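Local coordinates for protein CCMAN5 (Cellulosimicrobium cellulans, PDB 2XSG) that acts as a family GH92 mannosidase that probably hydrolyses alpha-mannosidic linkages and enables mannose-6-phosphate modification of yeast-produced lysosomal enzymes, at residues Y203-T208 and Q261-Q266; D373-L378 and D422-L427; Y380-A385 and P432-L437; N621-T626 and G636-P641; G627-V632 and L656-N661. One frame throughout, in Å; residues are numbered along the deposited sequence.

Contact 1 of 5, residues Y203-T208 and Q261-Q266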
# COMPACT_ATOMS: atom_id res chain seq x y z
N TYR A 203 -21.65 -0.23 -5.84
CA TYR A 203 -22.86 -1.00 -6.16
C TYR A 203 -22.50 -2.47 -6.25
O TYR A 203 -21.36 -2.83 -6.56
CB TYR A 203 -23.51 -0.49 -7.47
CG TYR A 203 -23.87 0.97 -7.37
CD1 TYR A 203 -22.95 1.95 -7.73
CD2 TYR A 203 -25.10 1.37 -6.86
CE1 TYR A 203 -23.25 3.30 -7.63
CE2 TYR A 203 -25.42 2.74 -6.73
CZ TYR A 203 -24.48 3.69 -7.12
OH TYR A 203 -24.77 5.04 -7.03
N TYR A 204 -23.47 -3.33 -5.93
CA TYR A 204 -23.19 -4.77 -5.94
C TYR A 204 -24.34 -5.57 -6.58
O TYR A 204 -25.48 -5.13 -6.59
CB TYR A 204 -22.88 -5.27 -4.51
CG TYR A 204 -24.12 -5.26 -3.63
CD1 TYR A 204 -24.94 -6.38 -3.54
CD2 TYR A 204 -24.51 -4.09 -2.95
CE1 TYR A 204 -26.09 -6.37 -2.78
CE2 TYR A 204 -25.67 -4.06 -2.19
CZ TYR A 204 -26.46 -5.20 -2.11
OH TYR A 204 -27.60 -5.20 -1.36
N THR A 205 -24.01 -6.75 -7.09
CA THR A 205 -24.99 -7.77 -7.44
C THR A 205 -24.45 -9.11 -6.90
O THR A 205 -23.25 -9.36 -6.97
CB THR A 205 -25.24 -7.86 -8.98
OG1 THR A 205 -26.24 -8.86 -9.23
CG2 THR A 205 -23.96 -8.24 -9.73
N ALA A 206 -25.33 -9.91 -6.30
CA ALA A 206 -24.93 -11.23 -5.77
C ALA A 206 -26.02 -12.21 -6.15
O ALA A 206 -27.19 -11.98 -5.82
CB ALA A 206 -24.77 -11.18 -4.24
N ARG A 207 -25.66 -13.26 -6.86
CA ARG A 207 -26.63 -14.29 -7.21
C ARG A 207 -26.23 -15.60 -6.55
O ARG A 207 -25.04 -15.87 -6.39
CB ARG A 207 -26.71 -14.47 -8.73
CG ARG A 207 -25.42 -15.00 -9.37
CD ARG A 207 -25.54 -15.12 -10.89
NE ARG A 207 -24.59 -16.10 -11.39
CZ ARG A 207 -24.29 -16.31 -12.67
NH1 ARG A 207 -24.87 -15.58 -13.62
NH2 ARG A 207 -23.41 -17.23 -13.00
N THR A 208 -27.22 -16.39 -6.15
CA THR A 208 -26.98 -17.77 -5.73
C THR A 208 -26.96 -18.62 -6.99
O THR A 208 -27.43 -18.19 -8.06
CB THR A 208 -28.08 -18.30 -4.76
OG1 THR A 208 -29.32 -18.43 -5.45
CG2 THR A 208 -28.27 -17.35 -3.55
N GLN A 261 -24.45 -2.08 -14.21
CA GLN A 261 -23.07 -2.26 -14.65
C GLN A 261 -22.40 -3.46 -13.94
O GLN A 261 -21.68 -4.22 -14.58
CB GLN A 261 -22.25 -0.98 -14.48
CG GLN A 261 -20.84 -1.09 -15.07
CD GLN A 261 -20.86 -1.27 -16.58
OE1 GLN A 261 -21.26 -0.36 -17.30
NE2 GLN A 261 -20.44 -2.44 -17.06
N ALA A 262 -22.68 -3.64 -12.64
CA ALA A 262 -22.16 -4.79 -11.90
C ALA A 262 -22.65 -6.14 -12.50
O ALA A 262 -21.90 -7.09 -12.59
CB ALA A 262 -22.52 -4.69 -10.42
N ARG A 263 -23.92 -6.17 -12.90
CA ARG A 263 -24.50 -7.34 -13.59
C ARG A 263 -23.82 -7.66 -14.91
O ARG A 263 -23.51 -8.82 -15.20
CB ARG A 263 -26.00 -7.10 -13.81
CG ARG A 263 -26.82 -7.26 -12.54
CD ARG A 263 -28.21 -6.70 -12.77
NE ARG A 263 -29.06 -6.80 -11.59
CZ ARG A 263 -30.19 -6.12 -11.40
NH1 ARG A 263 -30.61 -5.25 -12.33
NH2 ARG A 263 -30.90 -6.31 -10.29
N ILE A 264 -23.59 -6.63 -15.71
CA ILE A 264 -22.84 -6.78 -16.96
C ILE A 264 -21.42 -7.27 -16.67
O ILE A 264 -20.96 -8.25 -17.27
CB ILE A 264 -22.81 -5.46 -17.72
CG1 ILE A 264 -24.22 -5.14 -18.25
CG2 ILE A 264 -21.74 -5.48 -18.85
CD1 ILE A 264 -24.39 -3.69 -18.66
N ASP A 265 -20.74 -6.60 -15.74
CA ASP A 265 -19.38 -7.00 -15.34
C ASP A 265 -19.36 -8.47 -14.95
O ASP A 265 -18.42 -9.19 -15.30
CB ASP A 265 -18.88 -6.16 -14.16
CG ASP A 265 -18.66 -4.69 -14.52
OD1 ASP A 265 -18.53 -4.36 -15.73
OD2 ASP A 265 -18.63 -3.86 -13.58
N GLN A 266 -20.38 -8.91 -14.22
CA GLN A 266 -20.45 -10.27 -13.75
C GLN A 266 -20.57 -11.25 -14.91
O GLN A 266 -19.88 -12.27 -14.90
CB GLN A 266 -21.57 -10.50 -12.73
CG GLN A 266 -21.40 -11.84 -12.02
CD GLN A 266 -22.30 -12.01 -10.82
OE1 GLN A 266 -21.88 -11.75 -9.67
NE2 GLN A 266 -23.54 -12.42 -11.06
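Thr-205 and Ala-262 meet where helix 259-270 packs on an antiparallel beta sheet of the N-terminal domain, a clear example of helix-on-sheet packing. The axes of strand 203-208 and helix 261-266 approach to 7.5 Å and cross at -51°, and no hydrogen bond joins the two segments. The two branches of Thr-205 divide the work. With OG1 anti to the backbone N (chi1 -179°), the methyl CG2 sits between N and the carbonyl carbon and is pressed into the first turn of the helix segment, 3.9 Å from Ala-262 CB. The hydroxyl meanwhile faces the aliphatic part of Arg-263, whose extended chain crosses the threonine at about a right angle. Arg-263 leaves its backbone with CG beside the backbone N (chi1 -75°), which brings CG against the Thr-205 hydroxyl, while its head travels on to charged partners: Glu-260 in its own helix and Glu-186 on strand 185-195. Glu-186 also bonds the Thr-205 hydroxyl, and one carboxylate thereby pairs with polar groups of both strand and helix. Farther along, Arg-207 stretches its chain from CG to NE obliquely across the end of the extended Gln-266 side chain, closing the contact toward the C-terminal end of the strand segment. On the helix side the Thr-205 methyl also rests on the backbone, with CG2 3.7 Å from Ala-262 O.

Contact 2 of 5, residues D373-L378 and D422-L427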
# COMPACT_ATOMS: atom_id res chain seq x y z
N ASP A 373 -0.99 3.85 -16.36
CA ASP A 373 -2.44 3.96 -16.17
C ASP A 373 -2.78 4.60 -14.82
O ASP A 373 -3.70 5.40 -14.72
CB ASP A 373 -3.14 2.60 -16.31
CG ASP A 373 -3.40 2.21 -17.78
OD1 ASP A 373 -2.95 2.91 -18.72
OD2 ASP A 373 -4.05 1.16 -17.97
N MET A 374 -2.01 4.24 -13.79
CA MET A 374 -2.19 4.83 -12.48
C MET A 374 -1.99 6.35 -12.48
O MET A 374 -2.76 7.08 -11.86
CB MET A 374 -1.25 4.16 -11.49
CG MET A 374 -1.62 2.71 -11.21
SD MET A 374 -0.45 1.98 -10.04
CE MET A 374 -1.22 0.39 -9.71
N VAL A 375 -0.93 6.82 -13.15
CA VAL A 375 -0.65 8.24 -13.19
C VAL A 375 -1.72 8.97 -13.99
O VAL A 375 -2.19 10.03 -13.58
CB VAL A 375 0.77 8.55 -13.75
CG1 VAL A 375 0.99 10.07 -13.82
CG2 VAL A 375 1.86 7.87 -12.85
N GLN A 376 -2.11 8.39 -15.12
CA GLN A 376 -3.19 8.93 -15.93
C GLN A 376 -4.47 9.03 -15.10
O GLN A 376 -5.21 10.02 -15.20
CB GLN A 376 -3.45 8.10 -17.19
CG GLN A 376 -4.59 8.65 -18.12
CD GLN A 376 -4.30 10.02 -18.72
OE1 GLN A 376 -3.88 10.13 -19.88
NE2 GLN A 376 -4.57 11.09 -17.96
N SER A 377 -4.70 8.02 -14.28
CA SER A 377 -5.90 7.98 -13.42
C SER A 377 -5.84 9.09 -12.39
O SER A 377 -6.85 9.76 -12.12
CB SER A 377 -6.01 6.62 -12.74
OG SER A 377 -6.10 5.58 -13.72
N LEU A 378 -4.65 9.28 -11.82
CA LEU A 378 -4.44 10.32 -10.81
C LEU A 378 -4.70 11.70 -11.42
O LEU A 378 -5.32 12.56 -10.79
CB LEU A 378 -3.01 10.25 -10.26
CG LEU A 378 -2.57 11.20 -9.13
CD1 LEU A 378 -3.55 11.19 -7.97
CD2 LEU A 378 -1.15 10.78 -8.68
N ASP A 422 4.59 10.75 -21.54
CA ASP A 422 3.86 11.92 -22.02
C ASP A 422 2.48 11.56 -22.58
O ASP A 422 2.07 10.40 -22.53
CB ASP A 422 4.71 12.72 -23.01
CG ASP A 422 5.02 11.95 -24.28
OD1 ASP A 422 4.62 10.77 -24.42
OD2 ASP A 422 5.69 12.53 -25.15
N GLY A 423 1.78 12.57 -23.10
CA GLY A 423 0.41 12.38 -23.58
C GLY A 423 -0.55 12.08 -22.44
O GLY A 423 -1.43 11.24 -22.58
N PHE A 424 -0.38 12.75 -21.30
CA PHE A 424 -1.30 12.57 -20.18
C PHE A 424 -2.49 13.50 -20.40
O PHE A 424 -2.43 14.70 -20.13
CB PHE A 424 -0.64 12.83 -18.83
CG PHE A 424 0.21 11.68 -18.31
CD1 PHE A 424 -0.37 10.44 -18.01
CD2 PHE A 424 1.57 11.84 -18.11
CE1 PHE A 424 0.42 9.38 -17.54
CE2 PHE A 424 2.36 10.80 -17.63
CZ PHE A 424 1.79 9.56 -17.34
N ASP A 425 -3.57 12.91 -20.91
CA ASP A 425 -4.78 13.64 -21.20
C ASP A 425 -5.31 14.34 -19.95
O ASP A 425 -5.32 13.75 -18.86
CB ASP A 425 -5.83 12.70 -21.81
CG ASP A 425 -7.11 13.42 -22.22
OD1 ASP A 425 -7.01 14.48 -22.91
OD2 ASP A 425 -8.21 12.94 -21.85
N ARG A 426 -5.70 15.61 -20.12
CA ARG A 426 -6.32 16.45 -19.07
C ARG A 426 -5.37 16.91 -17.97
O ARG A 426 -5.81 17.30 -16.88
CB ARG A 426 -7.55 15.77 -18.45
CG ARG A 426 -8.69 15.57 -19.45
CD ARG A 426 -10.01 15.80 -18.75
NE ARG A 426 -10.41 14.65 -17.97
CZ ARG A 426 -11.23 14.67 -16.93
NH1 ARG A 426 -11.77 15.81 -16.46
NH2 ARG A 426 -11.50 13.52 -16.32
N LEU A 427 -4.07 16.90 -18.24
CA LEU A 427 -3.09 17.41 -17.27
C LEU A 427 -3.30 18.91 -17.04
O LEU A 427 -3.22 19.37 -15.90
CB LEU A 427 -1.66 17.11 -17.72
CG LEU A 427 -0.49 17.56 -16.83
CD1 LEU A 427 -0.49 16.83 -15.49
CD2 LEU A 427 0.85 17.35 -17.57
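Gln-376 reaches from helix 373-378 to the loop 422-427 and pairs its carboxamide with both backbone groups of a single residue, Asp-425. Its OE1 accepts from Asp-425 N at 3.0 Å, and its NE2 donates to Asp-425 O at 2.9 Å. Both acceptors are approached in the carbonyl plane on a lone pair, although the second bond is tilted somewhat from the plane of the glutamine amide. The side chain makes this reach by starting with CG anti to the backbone N (chi1 -179°) and then bending at chi2 (64°), which turns the amide toward the loop. Next to the polar pair lies an apolar one: Val-375 sets CG1 over a face of the Phe-424 ring, 4.0 Å from the centroid and 27° off the normal, a CH-pi contact. The same ring receives Gln-376 at its edge, Phe-424 CD1 lying 4.0 Å from Gln-376 CB.

One shell farther out, Asp-425 lies within a type II turn from Phe-424 to Leu-427, closed by a weak bond, that leads into helix 427-438 with Arg-426 at the N-cap. Arg-426 itself makes a salt bridge with Asp-384 and a cation-pi contact with Tyr-380, which fasten the turn to helix 368-387 a second time. Ala-416 of helix 409-418 touches both Val-375 and Phe-424.

In effect the glutamine serves the turn much as a backbone peptide group would. A buried amide with both its ends paired in this way has its rotation fixed, and the loop gains a partner for a backbone N-H and C=O that no regular secondary structure serves here.

Contact 3 of 5, residues Y380-A385 and P432-L437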
# COMPACT_ATOMS: atom_id res chain seq x y z
N TYR A 380 -6.79 12.26 -14.04
CA TYR A 380 -8.24 12.36 -14.23
C TYR A 380 -8.97 12.71 -12.95
O TYR A 380 -9.96 13.45 -12.98
CB TYR A 380 -8.83 11.06 -14.75
CG TYR A 380 -8.96 10.98 -16.23
CD1 TYR A 380 -7.93 11.41 -17.06
CD2 TYR A 380 -10.12 10.46 -16.83
CE1 TYR A 380 -8.04 11.34 -18.43
CE2 TYR A 380 -10.24 10.38 -18.22
CZ TYR A 380 -9.19 10.83 -19.00
OH TYR A 380 -9.25 10.76 -20.36
N LEU A 381 -8.48 12.17 -11.83
CA LEU A 381 -9.08 12.40 -10.52
C LEU A 381 -9.04 13.87 -10.13
O LEU A 381 -10.05 14.42 -9.66
CB LEU A 381 -8.43 11.52 -9.45
CG LEU A 381 -9.03 11.69 -8.05
CD1 LEU A 381 -10.47 11.18 -8.04
CD2 LEU A 381 -8.21 10.98 -6.98
N PHE A 382 -7.89 14.51 -10.32
CA PHE A 382 -7.74 15.95 -10.06
C PHE A 382 -8.43 16.81 -11.13
O PHE A 382 -8.97 17.86 -10.83
CB PHE A 382 -6.26 16.34 -9.87
CG PHE A 382 -5.77 16.12 -8.46
CD1 PHE A 382 -5.96 17.08 -7.48
CD2 PHE A 382 -5.19 14.90 -8.09
CE1 PHE A 382 -5.54 16.86 -6.15
CE2 PHE A 382 -4.77 14.68 -6.78
CZ PHE A 382 -4.96 15.67 -5.81
N ALA A 383 -8.42 16.33 -12.37
CA ALA A 383 -9.10 17.02 -13.46
C ALA A 383 -10.61 17.06 -13.19
O ALA A 383 -11.27 18.09 -13.47
CB ALA A 383 -8.80 16.34 -14.77
N ASP A 384 -11.12 15.97 -12.62
CA ASP A 384 -12.52 15.87 -12.21
C ASP A 384 -12.89 16.82 -11.07
O ASP A 384 -13.94 17.49 -11.14
CB ASP A 384 -12.89 14.42 -11.85
CG ASP A 384 -13.00 13.52 -13.08
OD1 ASP A 384 -13.00 14.04 -14.22
OD2 ASP A 384 -13.05 12.27 -12.90
N ALA A 385 -12.05 16.90 -10.04
CA ALA A 385 -12.25 17.90 -8.98
C ALA A 385 -12.35 19.30 -9.58
O ALA A 385 -13.27 20.07 -9.24
CB ALA A 385 -11.12 17.83 -7.94
N PRO A 432 -4.52 23.10 -11.83
CA PRO A 432 -5.01 24.02 -10.79
C PRO A 432 -5.52 23.30 -9.52
O PRO A 432 -5.38 23.84 -8.42
CB PRO A 432 -6.17 24.75 -11.47
CG PRO A 432 -6.54 23.87 -12.63
CD PRO A 432 -5.26 23.29 -13.09
N ALA A 433 -6.10 22.11 -9.69
CA ALA A 433 -6.52 21.32 -8.54
C ALA A 433 -5.31 20.80 -7.75
O ALA A 433 -5.37 20.69 -6.52
CB ALA A 433 -7.43 20.16 -8.96
N LEU A 434 -4.23 20.49 -8.45
CA LEU A 434 -2.99 20.12 -7.80
C LEU A 434 -2.38 21.32 -7.06
O LEU A 434 -1.87 21.16 -5.95
CB LEU A 434 -2.00 19.50 -8.79
CG LEU A 434 -2.29 18.09 -9.32
CD1 LEU A 434 -1.42 17.79 -10.52
CD2 LEU A 434 -2.09 17.05 -8.25
N GLN A 435 -2.48 22.52 -7.65
CA GLN A 435 -2.06 23.74 -6.96
C GLN A 435 -2.81 23.97 -5.63
O GLN A 435 -2.18 24.28 -4.62
CB GLN A 435 -2.18 24.98 -7.87
CG GLN A 435 -1.51 26.25 -7.31
CD GLN A 435 -0.01 26.31 -7.57
OE1 GLN A 435 0.80 26.48 -6.64
NE2 GLN A 435 0.38 26.18 -8.83
N ARG A 436 -4.13 23.79 -5.63
CA ARG A 436 -4.92 23.97 -4.39
C ARG A 436 -4.58 22.91 -3.34
O ARG A 436 -4.59 23.19 -2.14
CB ARG A 436 -6.43 23.95 -4.67
CG ARG A 436 -6.94 25.07 -5.57
CD ARG A 436 -8.49 25.07 -5.60
NE ARG A 436 -9.02 23.86 -6.24
CZ ARG A 436 -9.20 23.74 -7.55
NH1 ARG A 436 -8.90 24.75 -8.37
NH2 ARG A 436 -9.69 22.61 -8.05
N LEU A 437 -4.28 21.70 -3.81
CA LEU A 437 -3.84 20.62 -2.93
C LEU A 437 -2.57 21.02 -2.18
O LEU A 437 -2.50 20.91 -0.96
CB LEU A 437 -3.56 19.34 -3.74
CG LEU A 437 -3.01 18.18 -2.92
CD1 LEU A 437 -4.14 17.51 -2.12
CD2 LEU A 437 -2.31 17.16 -3.80
O HOH W 1 -11.83 21.51 -7.09
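The ring of Phe-382 carries Leu-434 CD2 on one face, directly over its centre, 3.6 Å from the centroid and only 6° off the normal, a nearly ideal CH-pi contact. At the edge, in the ring plane, lies Ala-433 CB, 3.7 Å from Phe-382 CD1. Leu-437 CD2 arrives obliquely, 3.6 Å from Phe-382 CZ. Within the helical catalytic domain, an (alpha/alpha)6 barrel in this family, helices 368-387 and 427-438 cross almost perpendicularly, at 88° for the two segments, with axes 8.8 Å apart. At this crossing few residues meet, and Phe-382 supplies much of the interface; Leu-394 and Ser-409 add to its surroundings. A second flat group, the Arg-436 guanidinium, lays a face over the backbone of its own helix near Pro-432 and Ala-433 and forms a salt bridge with Glu-386. Replacing Phe-382 by an alanine would probably open a gap beside Leu-434 and Leu-437 and take away the face that Leu-434 CD2 rests on. Where the helices come nearest, the small Ala-433 lets the backbones approach, with its CB 3.3 Å from Phe-382 O.

Contact 4 of 5, residues N621-T626 and G636-P641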
# COMPACT_ATOMS: atom_id res chain seq x y z
N ASN A 621 16.20 -1.37 16.54
CA ASN A 621 15.01 -0.56 16.31
C ASN A 621 14.65 0.25 17.53
O ASN A 621 14.29 -0.31 18.57
CB ASN A 621 13.85 -1.43 15.86
CG ASN A 621 14.01 -1.88 14.43
OD1 ASN A 621 13.57 -1.19 13.50
ND2 ASN A 621 14.71 -2.99 14.22
N ARG A 622 14.79 1.57 17.40
CA ARG A 622 14.45 2.51 18.46
C ARG A 622 13.01 3.00 18.35
O ARG A 622 12.33 3.20 19.36
CB ARG A 622 15.43 3.70 18.46
CG ARG A 622 15.04 4.81 19.46
CD ARG A 622 16.08 5.92 19.59
NE ARG A 622 15.57 7.01 20.43
CZ ARG A 622 16.21 8.15 20.70
NH1 ARG A 622 17.43 8.38 20.23
NH2 ARG A 622 15.63 9.06 21.46
N TYR A 623 12.54 3.18 17.12
CA TYR A 623 11.24 3.81 16.91
C TYR A 623 10.13 2.90 16.39
O TYR A 623 10.36 2.04 15.54
CB TYR A 623 11.39 5.02 15.98
CG TYR A 623 12.32 6.11 16.51
CD1 TYR A 623 13.65 6.17 16.13
CD2 TYR A 623 11.84 7.11 17.35
CE1 TYR A 623 14.50 7.18 16.59
CE2 TYR A 623 12.68 8.12 17.83
CZ TYR A 623 14.00 8.14 17.44
OH TYR A 623 14.84 9.14 17.89
N ILE A 624 8.92 3.11 16.92
CA ILE A 624 7.68 2.55 16.35
C ILE A 624 7.01 3.65 15.53
O ILE A 624 7.58 4.73 15.39
CB ILE A 624 6.72 1.97 17.46
CG1 ILE A 624 6.56 2.95 18.63
CG2 ILE A 624 7.24 0.60 17.96
CD1 ILE A 624 5.49 2.55 19.66
N ALA A 625 5.85 3.37 14.95
CA ALA A 625 5.23 4.29 13.99
C ALA A 625 4.21 5.22 14.63
O ALA A 625 3.64 6.07 13.95
CB ALA A 625 4.62 3.53 12.83
N THR A 626 3.97 5.04 15.93
CA THR A 626 2.98 5.82 16.66
C THR A 626 3.43 5.94 18.12
O THR A 626 4.43 5.34 18.51
CB THR A 626 1.55 5.22 16.53
OG1 THR A 626 0.60 6.16 17.01
CG2 THR A 626 1.42 3.88 17.33
N GLY A 636 6.25 7.04 23.98
CA GLY A 636 6.88 8.24 23.43
C GLY A 636 7.38 8.01 22.02
O GLY A 636 8.36 8.63 21.61
N GLY A 637 6.72 7.11 21.28
CA GLY A 637 7.10 6.75 19.90
C GLY A 637 8.27 5.78 19.79
O GLY A 637 8.80 5.54 18.68
N GLU A 638 8.68 5.20 20.91
CA GLU A 638 9.85 4.33 20.90
C GLU A 638 9.60 2.94 21.49
O GLU A 638 8.70 2.77 22.33
CB GLU A 638 11.01 5.01 21.64
CG GLU A 638 11.33 6.39 21.08
CD GLU A 638 12.54 7.05 21.69
OE1 GLU A 638 13.32 6.37 22.37
OE2 GLU A 638 12.72 8.27 21.47
N PHE A 639 10.38 1.96 21.02
CA PHE A 639 10.57 0.68 21.70
C PHE A 639 11.31 0.97 23.01
O PHE A 639 12.41 1.53 22.98
CB PHE A 639 11.47 -0.27 20.89
CG PHE A 639 10.83 -0.86 19.64
CD1 PHE A 639 10.11 -2.04 19.69
CD2 PHE A 639 11.02 -0.25 18.39
CE1 PHE A 639 9.54 -2.60 18.53
CE2 PHE A 639 10.47 -0.80 17.22
CZ PHE A 639 9.73 -1.96 17.29
N THR A 640 10.74 0.59 24.15
CA THR A 640 11.38 0.83 25.45
C THR A 640 11.53 -0.51 26.18
O THR A 640 10.57 -0.98 26.81
CB THR A 640 10.56 1.77 26.34
OG1 THR A 640 9.26 1.20 26.52
CG2 THR A 640 10.42 3.18 25.70
N PRO A 641 12.73 -1.12 26.12
CA PRO A 641 13.95 -0.60 25.49
C PRO A 641 13.99 -0.81 23.97
O PRO A 641 13.16 -1.56 23.43
CB PRO A 641 15.04 -1.45 26.14
CG PRO A 641 14.36 -2.79 26.41
CD PRO A 641 12.95 -2.43 26.78
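Arg-622 starts with CG anti to its own N (chi1 174°) and runs fully extended, while Glu-638 turns CG to the side of its backbone N (chi1 -55°) before it too extends; the two chains therefore lie alongside each other and point the same way. The guanidinium grips the carboxylate side-on, Arg-622 NE to Glu-638 OE1 and Arg-622 NH2 to Glu-638 OE2, each at 3.0 Å. This salt bridge is not flat: the two planes stand 69° apart, with OE1 met from above the carboxylate plane and OE2 met on its syn side, somewhat out of the plane. Tyr-623 OH, bonded to Ala-527 O, sits over the centre of the guanidinium face.

Beneath these side chains runs a short antiparallel ladder. Tyr-623 and Glu-638 form a non-hydrogen-bonded pair, flanked by Phe-639 N to Arg-622 O at 2.8 Å and Ile-624 N to Gly-637 O at 3.0 Å. Beyond it, Gly-637 CA makes a C-H...O contact of 3.3 Å with Thr-626 O. The Phe-639 ring takes Ile-624 CG2 over one face, 3.7 Å from its centroid, and Tyr-623 O near its edge, 3.3 Å from CE2.

Lys-580 provides Glu-638 OE1 with a second cation. Flanked by two positive groups, the buried carboxylate would probably be favoured in its ionised form.

Contact 5 of 5, residues G627-V632 and L656-N661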
# COMPACT_ATOMS: atom_id res chain seq x y z
N GLY A 627 2.73 6.74 18.92
CA GLY A 627 3.12 7.02 20.30
C GLY A 627 3.44 5.78 21.13
O GLY A 627 4.49 5.69 21.76
N SER A 628 2.52 4.83 21.13
CA SER A 628 2.71 3.62 21.90
C SER A 628 1.91 2.45 21.32
O SER A 628 0.98 2.64 20.53
CB SER A 628 2.31 3.87 23.35
OG SER A 628 0.90 4.00 23.48
N SER A 629 2.27 1.24 21.75
CA SER A 629 1.62 0.02 21.27
C SER A 629 1.55 -1.02 22.40
O SER A 629 2.53 -1.26 23.10
CB SER A 629 2.40 -0.55 20.07
OG SER A 629 2.12 -1.92 19.83
N SER A 630 0.38 -1.63 22.56
CA SER A 630 0.21 -2.74 23.51
C SER A 630 0.92 -4.00 23.03
O SER A 630 1.10 -4.94 23.79
CB SER A 630 -1.28 -3.05 23.69
OG SER A 630 -1.85 -3.36 22.43
N ALA A 631 1.33 -4.02 21.77
CA ALA A 631 1.96 -5.20 21.20
C ALA A 631 3.44 -5.35 21.57
O ALA A 631 4.01 -6.42 21.36
CB ALA A 631 1.78 -5.22 19.70
N VAL A 632 4.05 -4.31 22.13
CA VAL A 632 5.47 -4.35 22.49
C VAL A 632 5.72 -3.24 23.50
O VAL A 632 5.14 -2.16 23.37
CB VAL A 632 6.39 -4.16 21.23
CG1 VAL A 632 6.34 -2.71 20.69
CG2 VAL A 632 7.84 -4.63 21.49
N LEU A 656 7.43 -4.99 11.84
CA LEU A 656 7.51 -4.50 13.21
C LEU A 656 6.10 -4.21 13.75
O LEU A 656 5.21 -3.88 12.97
CB LEU A 656 8.34 -3.22 13.26
CG LEU A 656 9.83 -3.37 12.91
CD1 LEU A 656 10.45 -2.01 12.79
CD2 LEU A 656 10.55 -4.21 13.96
N PRO A 657 5.92 -4.30 15.08
CA PRO A 657 4.64 -3.84 15.62
C PRO A 657 4.45 -2.35 15.27
O PRO A 657 5.42 -1.59 15.31
CB PRO A 657 4.80 -4.04 17.13
CG PRO A 657 6.33 -4.07 17.35
CD PRO A 657 6.86 -4.73 16.14
N THR A 658 3.20 -1.96 14.95
CA THR A 658 2.79 -0.62 14.46
C THR A 658 3.18 -0.30 13.00
O THR A 658 2.75 0.73 12.45
CB THR A 658 3.33 0.56 15.30
OG1 THR A 658 4.73 0.74 15.01
CG2 THR A 658 3.10 0.40 16.80
N MET A 659 4.01 -1.13 12.40
CA MET A 659 4.53 -0.84 11.07
C MET A 659 3.52 -1.26 9.99
O MET A 659 3.57 -2.37 9.49
CB MET A 659 5.87 -1.54 10.88
CG MET A 659 6.50 -1.40 9.48
SD MET A 659 8.10 -2.22 9.50
CE MET A 659 8.53 -2.13 7.77
N ASP A 660 2.58 -0.38 9.68
CA ASP A 660 1.55 -0.69 8.69
C ASP A 660 2.20 -0.72 7.32
O ASP A 660 3.13 0.04 7.07
CB ASP A 660 0.45 0.38 8.72
CG ASP A 660 -0.33 0.37 10.02
OD1 ASP A 660 -0.42 -0.72 10.64
OD2 ASP A 660 -0.83 1.44 10.43
N ASN A 661 1.75 -1.62 6.45
CA ASN A 661 2.30 -1.71 5.10
C ASN A 661 1.97 -0.43 4.29
O ASN A 661 2.76 0.00 3.44
CB ASN A 661 1.74 -2.95 4.38
CG ASN A 661 2.65 -3.48 3.28
OD1 ASN A 661 3.47 -2.74 2.70
ND2 ASN A 661 2.52 -4.78 2.98
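Ser-629, whose CB packs against Thr-658 across the contact, uses its hydroxyl within its own loop: OG accepts the backbone N-H of Ala-631 at 3.0 Å, the mark of an ST turn. Standing roughly anti to the serine's own N (chi1 161°), OG is turned back to that N-H, while CB independently points toward the 656-661 loop. There Thr-658 CG2 lies 3.5 Å from Ser-629 CB, tighter than ordinary carbon contact. An alanine in place of the serine would probably leave the N-H of Ala-631 without its acceptor and the type I turn from Ser-629 to Val-632 less firmly held.

Apolar packing completes the junction. Val-632 CG1, placed between N and the carbonyl carbon (chi1 72°), meets Pro-657 CG at 3.6 Å, the two side chains crossing at about a right angle. Ala-631 CB touches the same ring at Pro-657 CB, 4.1 Å away. Pro-657 and Thr-658 are the central residues of a type II turn from Leu-656 to Met-659, closed by Met-659 N to Leu-656 O at 3.1 Å. Thr-658 OG1 accepts from Ala-625 N, and Phe-639 backs both Val-632 and Pro-657.

Asn-661, at the end of the second loop, directly precedes the calcium ligand Asp-662. The polar groups named bond within their own loops or to residues elsewhere, such as Ala-625. The loops therefore adhere by van der Waals contact of Val-632, Ala-631 and Ser-629 CB with Pro-657 and Thr-658, with no directional bond between them.

Contacts 2, 3 and 4 are buried, whereas contacts 1 and 5 are partly so. Contact 1 stands alone, joining helix to sheet about 29 Å from contact 2, centre to centre. Contacts 2 and 3 share helix 368-387, lie about 12 Å apart between centres and are joined through the Arg-426 salt bridge and packing. One holds a loop through an amide pairing beside a CH-pi contact, the other a helix through hydrocarbon packing. Contacts 4 and 5, with centres about 8 Å apart, interlock along the chain, and a probable hydrogen bond from Gly-637 N to Gly-627 O (2.7 Å) joins them. Strand pairing and a salt bridge dominate contact 4, while contact 5 meets through carbon contacts between two turns.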